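Probable polyketide synthase 1 (Dictyostelium discoideum, PDB 2H84) probably assembles polyketides, yielding only acylpyrones in vitro, and is represented here by its C-terminal type III polyketide synthase domain. Local coordinates at residues F295-T299 with S336-M341; L305-E309 with W323-H327. All blocks are in the same frame, centred on the assembly; numbering follows the deposited sequence.

Contact 1 (F295-T299 with S336-M341); sequences FLIHT and SVIFVM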
ATOM      1  N   PHE A 295      -8.247 -10.595 -25.050  1.00 18.20           N
ATOM      2  CA  PHE A 295      -8.478  -9.545 -24.067  1.00 16.80           C
ATOM      3  C   PHE A 295      -8.830 -10.053 -22.681  1.00 16.16           C
ATOM      4  O   PHE A 295      -9.895 -10.643 -22.464  1.00 14.73           O
ATOM      5  CB  PHE A 295      -9.550  -8.582 -24.568  1.00 15.68           C
ATOM      6  CG  PHE A 295      -9.008  -7.498 -25.451  1.00 16.12           C
ATOM      7  CD1 PHE A 295      -8.871  -6.201 -24.976  1.00 15.32           C
ATOM      8  CD2 PHE A 295      -8.557  -7.789 -26.733  1.00 15.94           C
ATOM      9  CE1 PHE A 295      -8.302  -5.208 -25.767  1.00 15.08           C
ATOM     10  CE2 PHE A 295      -7.988  -6.800 -27.528  1.00 15.65           C
ATOM     11  CZ  PHE A 295      -7.854  -5.512 -27.039  1.00 15.15           C
ATOM     12  N   LEU A 296      -7.904  -9.812 -21.751  1.00 15.92           N
ATOM     13  CA  LEU A 296      -8.037 -10.214 -20.349  1.00 14.58           C
ATOM     14  C   LEU A 296      -8.332  -8.940 -19.573  1.00 14.27           C
ATOM     15  O   LEU A 296      -7.436  -8.299 -19.023  1.00 15.21           O
ATOM     16  CB  LEU A 296      -6.735 -10.862 -19.870  1.00 13.12           C
ATOM     17  CG  LEU A 296      -6.220 -11.939 -20.832  1.00 12.53           C
ATOM     18  CD1 LEU A 296      -4.944 -12.554 -20.291  1.00 12.35           C
ATOM     19  CD2 LEU A 296      -7.299 -13.000 -21.051  1.00 10.72           C
ATOM     20  N   ILE A 297      -9.609  -8.582 -19.549  1.00 13.02           N
ATOM     21  CA  ILE A 297     -10.068  -7.372 -18.895  1.00 11.70           C
ATOM     22  C   ILE A 297     -10.645  -7.587 -17.510  1.00 11.10           C
ATOM     23  O   ILE A 297     -11.350  -8.563 -17.255  1.00 11.01           O
ATOM     24  CB  ILE A 297     -11.149  -6.681 -19.747  1.00 13.11           C
ATOM     25  CG1 ILE A 297     -10.661  -6.539 -21.193  1.00 12.83           C
ATOM     26  CG2 ILE A 297     -11.490  -5.309 -19.153  1.00 12.96           C
ATOM     27  CD1 ILE A 297     -11.695  -5.945 -22.132  1.00 11.91           C
ATOM     28  N   HIS A 298     -10.330  -6.652 -16.619  1.00 11.72           N
ATOM     29  CA  HIS A 298     -10.838  -6.656 -15.254  1.00 11.53           C
ATOM     30  C   HIS A 298     -12.360  -6.667 -15.368  1.00 12.04           C
ATOM     31  O   HIS A 298     -12.947  -5.774 -15.976  1.00 13.17           O
ATOM     32  CB  HIS A 298     -10.378  -5.385 -14.533  1.00 11.06           C
ATOM     33  CG  HIS A 298     -11.241  -5.005 -13.375  1.00 10.22           C
ATOM     34  ND1 HIS A 298     -11.394  -5.810 -12.270  1.00 10.92           N
ATOM     35  CD2 HIS A 298     -12.018  -3.915 -13.163  1.00 10.26           C
ATOM     36  CE1 HIS A 298     -12.230  -5.234 -11.426  1.00 12.85           C
ATOM     37  NE2 HIS A 298     -12.623  -4.083 -11.943  1.00 11.55           N
ATOM     38  N   THR A 299     -12.996  -7.684 -14.804  1.00 11.95           N
ATOM     39  CA  THR A 299     -14.446  -7.796 -14.873  1.00 13.24           C
ATOM     40  C   THR A 299     -15.207  -6.794 -13.998  1.00 14.80           C
ATOM     41  O   THR A 299     -15.906  -7.175 -13.055  1.00 16.14           O
ATOM     42  CB  THR A 299     -14.895  -9.212 -14.492  1.00 12.10           C
ATOM     43  OG1 THR A 299     -14.425  -9.534 -13.180  1.00 12.29           O
ATOM     44  CG2 THR A 299     -14.305 -10.203 -15.451  1.00 12.82           C
ATOM     45  N   SER A 336     -10.165  -9.846  -9.605  1.00 16.38           N
ATOM     46  CA  SER A 336     -10.876 -10.159 -10.849  1.00 17.64           C
ATOM     47  C   SER A 336      -9.989 -10.340 -12.090  1.00 18.25           C
ATOM     48  O   SER A 336     -10.262 -11.199 -12.934  1.00 18.21           O
ATOM     49  CB  SER A 336     -11.907  -9.064 -11.109  1.00 17.87           C
ATOM     50  OG  SER A 336     -12.683  -8.825  -9.954  1.00 19.80           O
ATOM     51  N   VAL A 337      -8.952  -9.516 -12.198  1.00 18.52           N
ATOM     52  CA  VAL A 337      -8.007  -9.565 -13.314  1.00 18.57           C
ATOM     53  C   VAL A 337      -7.276 -10.887 -13.318  1.00 17.79           C
ATOM     54  O   VAL A 337      -7.310 -11.632 -14.275  1.00 18.76           O
ATOM     55  CB  VAL A 337      -6.930  -8.489 -13.164  1.00 20.99           C
ATOM     56  CG1 VAL A 337      -6.497  -8.014 -14.529  1.00 20.88           C
ATOM     57  CG2 VAL A 337      -7.408  -7.355 -12.224  1.00 23.52           C
ATOM     58  N   ILE A 338      -6.593 -11.139 -12.208  1.00 15.27           N
ATOM     59  CA  ILE A 338      -5.840 -12.370 -12.012  1.00 12.85           C
ATOM     60  C   ILE A 338      -6.737 -13.587 -12.237  1.00 12.37           C
ATOM     61  O   ILE A 338      -6.325 -14.542 -12.884  1.00 11.82           O
ATOM     62  CB  ILE A 338      -5.235 -12.407 -10.613  1.00 11.64           C
ATOM     63  CG1 ILE A 338      -4.490 -11.090 -10.347  1.00  9.33           C
ATOM     64  CG2 ILE A 338      -4.322 -13.600 -10.456  1.00  8.92           C
ATOM     65  CD1 ILE A 338      -3.372 -10.786 -11.316  1.00  8.08           C
ATOM     66  N   PHE A 339      -7.958 -13.563 -11.704  1.00 12.72           N
ATOM     67  CA  PHE A 339      -8.886 -14.681 -11.887  1.00 13.76           C
ATOM     68  C   PHE A 339      -9.034 -15.004 -13.373  1.00 14.95           C
ATOM     69  O   PHE A 339      -9.007 -16.177 -13.773  1.00 14.01           O
ATOM     70  CB  PHE A 339     -10.263 -14.346 -11.317  1.00 13.41           C
ATOM     71  CG  PHE A 339     -10.512 -14.891  -9.942  1.00 13.56           C
ATOM     72  CD1 PHE A 339      -9.819 -14.392  -8.839  1.00 12.59           C
ATOM     73  CD2 PHE A 339     -11.465 -15.892  -9.743  1.00 13.48           C
ATOM     74  CE1 PHE A 339     -10.079 -14.876  -7.549  1.00 12.18           C
ATOM     75  CE2 PHE A 339     -11.732 -16.385  -8.456  1.00 13.96           C
ATOM     76  CZ  PHE A 339     -11.036 -15.876  -7.357  1.00 12.77           C
ATOM     77  N   VAL A 340      -9.194 -13.957 -14.183  1.00 15.43           N
ATOM     78  CA  VAL A 340      -9.330 -14.116 -15.624  1.00 15.74           C
ATOM     79  C   VAL A 340      -8.058 -14.728 -16.215  1.00 15.81           C
ATOM     80  O   VAL A 340      -8.132 -15.667 -17.002  1.00 16.27           O
ATOM     81  CB  VAL A 340      -9.608 -12.771 -16.322  1.00 15.77           C
ATOM     82  CG1 VAL A 340      -9.574 -12.955 -17.827  1.00 14.32           C
ATOM     83  CG2 VAL A 340     -10.963 -12.233 -15.894  1.00 15.83           C
ATOM     84  N   MET A 341      -6.896 -14.199 -15.841  1.00 15.81           N
ATOM     85  CA  MET A 341      -5.635 -14.743 -16.339  1.00 17.00           C
ATOM     86  C   MET A 341      -5.533 -16.241 -16.040  1.00 18.71           C
ATOM     87  O   MET A 341      -5.095 -17.015 -16.888  1.00 20.04           O
ATOM     88  CB  MET A 341      -4.445 -14.005 -15.720  1.00 14.94           C
ATOM     89  CG  MET A 341      -4.266 -12.601 -16.253  1.00 13.88           C
ATOM     90  SD  MET A 341      -2.978 -11.696 -15.409  1.00 12.68           S
ATOM     91  CE  MET A 341      -1.607 -12.050 -16.365  1.00 11.41           C
TER

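Contact 2 (L305-E309 with W323-H327); sequences LMNIE and WDVYH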
ATOM      1  N   LEU A 305     -17.422  -3.484 -19.861  1.00 27.18           N
ATOM      2  CA  LEU A 305     -16.904  -4.474 -20.808  1.00 25.82           C
ATOM      3  C   LEU A 305     -17.396  -4.250 -22.245  1.00 26.51           C
ATOM      4  O   LEU A 305     -16.624  -4.301 -23.203  1.00 25.01           O
ATOM      5  CB  LEU A 305     -17.287  -5.879 -20.348  1.00 23.88           C
ATOM      6  CG  LEU A 305     -16.703  -6.357 -19.032  1.00 22.86           C
ATOM      7  CD1 LEU A 305     -17.123  -7.819 -18.796  1.00 22.27           C
ATOM      8  CD2 LEU A 305     -15.191  -6.232 -19.081  1.00 21.58           C
ATOM      9  N   MET A 306     -18.688  -3.994 -22.391  1.00 28.43           N
ATOM     10  CA  MET A 306     -19.250  -3.764 -23.706  1.00 30.10           C
ATOM     11  C   MET A 306     -18.745  -2.473 -24.342  1.00 29.95           C
ATOM     12  O   MET A 306     -18.487  -2.435 -25.533  1.00 29.45           O
ATOM     13  CB  MET A 306     -20.769  -3.736 -23.617  1.00 32.76           C
ATOM     14  CG  MET A 306     -21.330  -4.931 -22.877  1.00 37.56           C
ATOM     15  SD  MET A 306     -23.027  -5.391 -23.362  1.00 43.86           S
ATOM     16  CE  MET A 306     -23.966  -4.728 -21.999  1.00 42.03           C
ATOM     17  N   ASN A 307     -18.606  -1.416 -23.547  1.00 30.50           N
ATOM     18  CA  ASN A 307     -18.137  -0.141 -24.085  1.00 29.87           C
ATOM     19  C   ASN A 307     -16.736  -0.322 -24.643  1.00 28.76           C
ATOM     20  O   ASN A 307     -16.426   0.197 -25.708  1.00 27.92           O
ATOM     21  CB  ASN A 307     -18.124   0.952 -23.019  1.00 31.19           C
ATOM     22  CG  ASN A 307     -19.503   1.344 -22.614  1.00 32.74           C
ATOM     23  OD1 ASN A 307     -19.827   2.473 -22.413  1.00 33.71           O
ATOM     24  ND2 ASN A 307     -20.330   0.376 -22.498  1.00 34.63           N
ATOM     25  N   ILE A 308     -15.898  -1.071 -23.927  1.00 28.08           N
ATOM     26  CA  ILE A 308     -14.529  -1.310 -24.367  1.00 27.71           C
ATOM     27  C   ILE A 308     -14.561  -2.128 -25.644  1.00 29.20           C
ATOM     28  O   ILE A 308     -13.825  -1.826 -26.587  1.00 30.86           O
ATOM     29  CB  ILE A 308     -13.701  -2.030 -23.301  1.00 26.10           C
ATOM     30  CG1 ILE A 308     -13.380  -1.056 -22.164  1.00 25.03           C
ATOM     31  CG2 ILE A 308     -12.422  -2.581 -23.909  1.00 23.97           C
ATOM     32  CD1 ILE A 308     -13.047  -1.728 -20.846  1.00 20.09           C
ATOM     33  N   GLU A 309     -15.402  -3.160 -25.692  1.00 29.68           N
ATOM     34  CA  GLU A 309     -15.516  -3.975 -26.917  1.00 30.39           C
ATOM     35  C   GLU A 309     -15.924  -3.187 -28.180  1.00 30.12           C
ATOM     36  O   GLU A 309     -15.465  -3.470 -29.293  1.00 29.11           O
ATOM     37  CB  GLU A 309     -16.510  -5.125 -26.724  1.00 30.94           C
ATOM     38  CG  GLU A 309     -15.926  -6.346 -26.040  1.00 32.70           C
ATOM     39  CD  GLU A 309     -16.980  -7.412 -25.727  1.00 34.18           C
ATOM     40  OE1 GLU A 309     -18.076  -7.106 -25.316  1.00 35.61           O
ATOM     41  OE2 GLU A 309     -16.786  -8.605 -25.866  1.00 35.41           O
ATOM     42  N   TRP A 323     -15.364 -12.812 -19.950  1.00 20.87           N
ATOM     43  CA  TRP A 323     -16.808 -12.853 -19.723  1.00 20.30           C
ATOM     44  C   TRP A 323     -17.184 -14.110 -18.954  1.00 20.44           C
ATOM     45  O   TRP A 323     -18.230 -14.149 -18.324  1.00 19.83           O
ATOM     46  CB  TRP A 323     -17.583 -12.802 -21.042  1.00 19.63           C
ATOM     47  CG  TRP A 323     -17.799 -11.428 -21.604  1.00 20.66           C
ATOM     48  CD1 TRP A 323     -17.051 -10.803 -22.568  1.00 20.25           C
ATOM     49  CD2 TRP A 323     -18.795 -10.479 -21.198  1.00 21.35           C
ATOM     50  NE1 TRP A 323     -17.514  -9.524 -22.778  1.00 20.47           N
ATOM     51  CE2 TRP A 323     -18.580  -9.298 -21.945  1.00 21.34           C
ATOM     52  CE3 TRP A 323     -19.841 -10.509 -20.266  1.00 21.07           C
ATOM     53  CZ2 TRP A 323     -19.380  -8.160 -21.787  1.00 21.34           C
ATOM     54  CZ3 TRP A 323     -20.633  -9.376 -20.113  1.00 20.28           C
ATOM     55  CH2 TRP A 323     -20.395  -8.218 -20.864  1.00 21.09           C
ATOM     56  N   ASP A 324     -16.356 -15.149 -19.027  1.00 21.45           N
ATOM     57  CA  ASP A 324     -16.646 -16.369 -18.283  1.00 21.88           C
ATOM     58  C   ASP A 324     -16.452 -16.011 -16.814  1.00 21.56           C
ATOM     59  O   ASP A 324     -17.298 -16.318 -15.971  1.00 21.97           O
ATOM     60  CB  ASP A 324     -15.680 -17.493 -18.662  1.00 23.67           C
ATOM     61  CG  ASP A 324     -15.902 -18.016 -20.070  1.00 26.11           C
ATOM     62  OD1 ASP A 324     -17.067 -18.051 -20.528  1.00 27.18           O
ATOM     63  OD2 ASP A 324     -14.902 -18.412 -20.708  1.00 27.24           O
ATOM     64  N   VAL A 325     -15.330 -15.347 -16.527  1.00 19.14           N
ATOM     65  CA  VAL A 325     -15.002 -14.919 -15.172  1.00 16.65           C
ATOM     66  C   VAL A 325     -16.076 -13.987 -14.627  1.00 16.80           C
ATOM     67  O   VAL A 325     -16.561 -14.172 -13.512  1.00 17.08           O
ATOM     68  CB  VAL A 325     -13.670 -14.174 -15.135  1.00 16.18           C
ATOM     69  CG1 VAL A 325     -13.397 -13.669 -13.735  1.00 15.34           C
ATOM     70  CG2 VAL A 325     -12.564 -15.084 -15.603  1.00 15.08           C
ATOM     71  N   TYR A 326     -16.454 -12.984 -15.414  1.00 16.31           N
ATOM     72  CA  TYR A 326     -17.471 -12.040 -14.976  1.00 16.02           C
ATOM     73  C   TYR A 326     -18.818 -12.712 -14.714  1.00 15.70           C
ATOM     74  O   TYR A 326     -19.488 -12.388 -13.734  1.00 15.91           O
ATOM     75  CB  TYR A 326     -17.624 -10.900 -15.996  1.00 15.78           C
ATOM     76  CG  TYR A 326     -18.732  -9.910 -15.664  1.00 16.80           C
ATOM     77  CD1 TYR A 326     -19.958  -9.954 -16.335  1.00 16.75           C
ATOM     78  CD2 TYR A 326     -18.568  -8.958 -14.648  1.00 17.41           C
ATOM     79  CE1 TYR A 326     -21.000  -9.079 -16.006  1.00 17.41           C
ATOM     80  CE2 TYR A 326     -19.604  -8.074 -14.303  1.00 17.47           C
ATOM     81  CZ  TYR A 326     -20.820  -8.140 -14.988  1.00 17.92           C
ATOM     82  OH  TYR A 326     -21.845  -7.279 -14.654  1.00 15.20           O
ATOM     83  N   HIS A 327     -19.212 -13.655 -15.567  1.00 15.27           N
ATOM     84  CA  HIS A 327     -20.496 -14.331 -15.386  1.00 15.52           C
ATOM     85  C   HIS A 327     -20.564 -15.155 -14.110  1.00 16.07           C
ATOM     86  O   HIS A 327     -21.610 -15.214 -13.462  1.00 16.00           O
ATOM     87  CB  HIS A 327     -20.816 -15.254 -16.567  1.00 13.83           C
ATOM     88  CG  HIS A 327     -21.131 -14.528 -17.838  1.00 13.90           C
ATOM     89  ND1 HIS A 327     -21.877 -13.371 -17.871  1.00 13.39           N
ATOM     90  CD2 HIS A 327     -20.822 -14.814 -19.125  1.00 13.68           C
ATOM     91  CE1 HIS A 327     -22.014 -12.973 -19.125  1.00 12.32           C
ATOM     92  NE2 HIS A 327     -21.383 -13.832 -19.903  1.00 12.40           N
TER

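Contact 1 (F295-T299 with S336-M341)
Leu296, on the strand, meets Val340 and Met341 on helix 335-345 by apolar packing that can be traced atom by atom. Leu296 CB already lies 4.1 Å from Val340 CG1. With CG turned beside the backbone N (chi1 -49°), the branch point faces the helix, and its two methyls take separate partners: Leu296 CD2 settles against the same Val340 CG1 at 3.9 Å, while Leu296 CD1 comes to Met341 CG at 4.1 Å, where the two side chains meet at about a right angle. The other branch of Val340, CG2, reaches Thr299 CG2 at 3.9 Å, so this valine packs against both the strand and the turn beyond it.

There the character changes. Ser336 CB sits at the edge of the His298 imidazole, near its plane, 3.5 Å from ND1, and Val337 CG2 touches His298 CB at 4.2 Å. The hydroxyls nearby are engaged outside the contact: Thr299 OG1 with Gly330 O, Ser336 OG with Met332 N and Ser333 O. His298, beside Cys157 and Asn331, is placed like the histidine of the Cys-His-Asn triad of chalcone synthases.

Strand 294-297 is one of the two outermost strands of the mixed sheet within this chain, parallel to its neighbour 353-360, and helix 335-345 belongs to the helical connection of this beta-alpha-beta crossover, running roughly antiparallel to the strand, with helix 320-329 against Val340 and strand 209-216 against Ile338.

Contact 2 (L305-E309 with W323-H327)
Leu305 and Trp323 share one choice of first torsion, CG anti to the carbonyl carbon and beside the backbone N (chi1 -64° and -83°), and it sends the two side chains towards each other from opposite directions. They join two antiparallel helices of the thiolase fold, 302-311 and 320-329, whose local axes run at 165° but stay 13.6 Å apart, so that the contact is made through side chains, the indole covering much of the distance.

Leu305 CD1 lies over the indole face, 3.7 Å from the centroid of the six-membered ring and almost on its normal, a CH-pi contact. Met306 CG comes instead to the ring edge, 3.9 Å from Trp323 CZ2. On the pyrrole side, Trp323 NE1 gives a weak, bent hydrogen bond of 3.3 Å to Glu309 OE2, an oxygen that is also hydrogen-bonded to Thr319 OG1. With an alanine in place of Trp323, Glu309 OE2 would probably keep only its threonine partner of these two, and Leu305 CD1 would lose the flat surface it covers.

Tyr326, its hydroxyl hydrogen-bonded to Ser58 O, adds a second aromatic neighbour: Leu305 CD1 approaches its ring obliquely, 4.1 Å from Tyr326 CG.

How the contacts relate
Contact 2 is nested within the chain segment that contact 1 closes, and their centres are 9 Å apart, so the two are neighbouring parts of one crossover connection. Strand 294-297 leads into helix 302-311, and helix 320-329 into helix 335-345. Direct packing joins them: Val340 CG2 meets Val325 CG2, Thr299 CG2 meets Tyr326 CB, and Ile297 CG2 meets Leu305 CD2 at 3.8 Å. Contact 1 borders the probable active site, the His298 side chain being about 4 Å from that of the predicted active-site Cys157 and from a bound hexaethylene glycol, probably from the crystallisation liquor, though such molecules often mark pockets. Contact 2 lies farther out, with the Tyr326 side chain about 11 Å from that of Cys157.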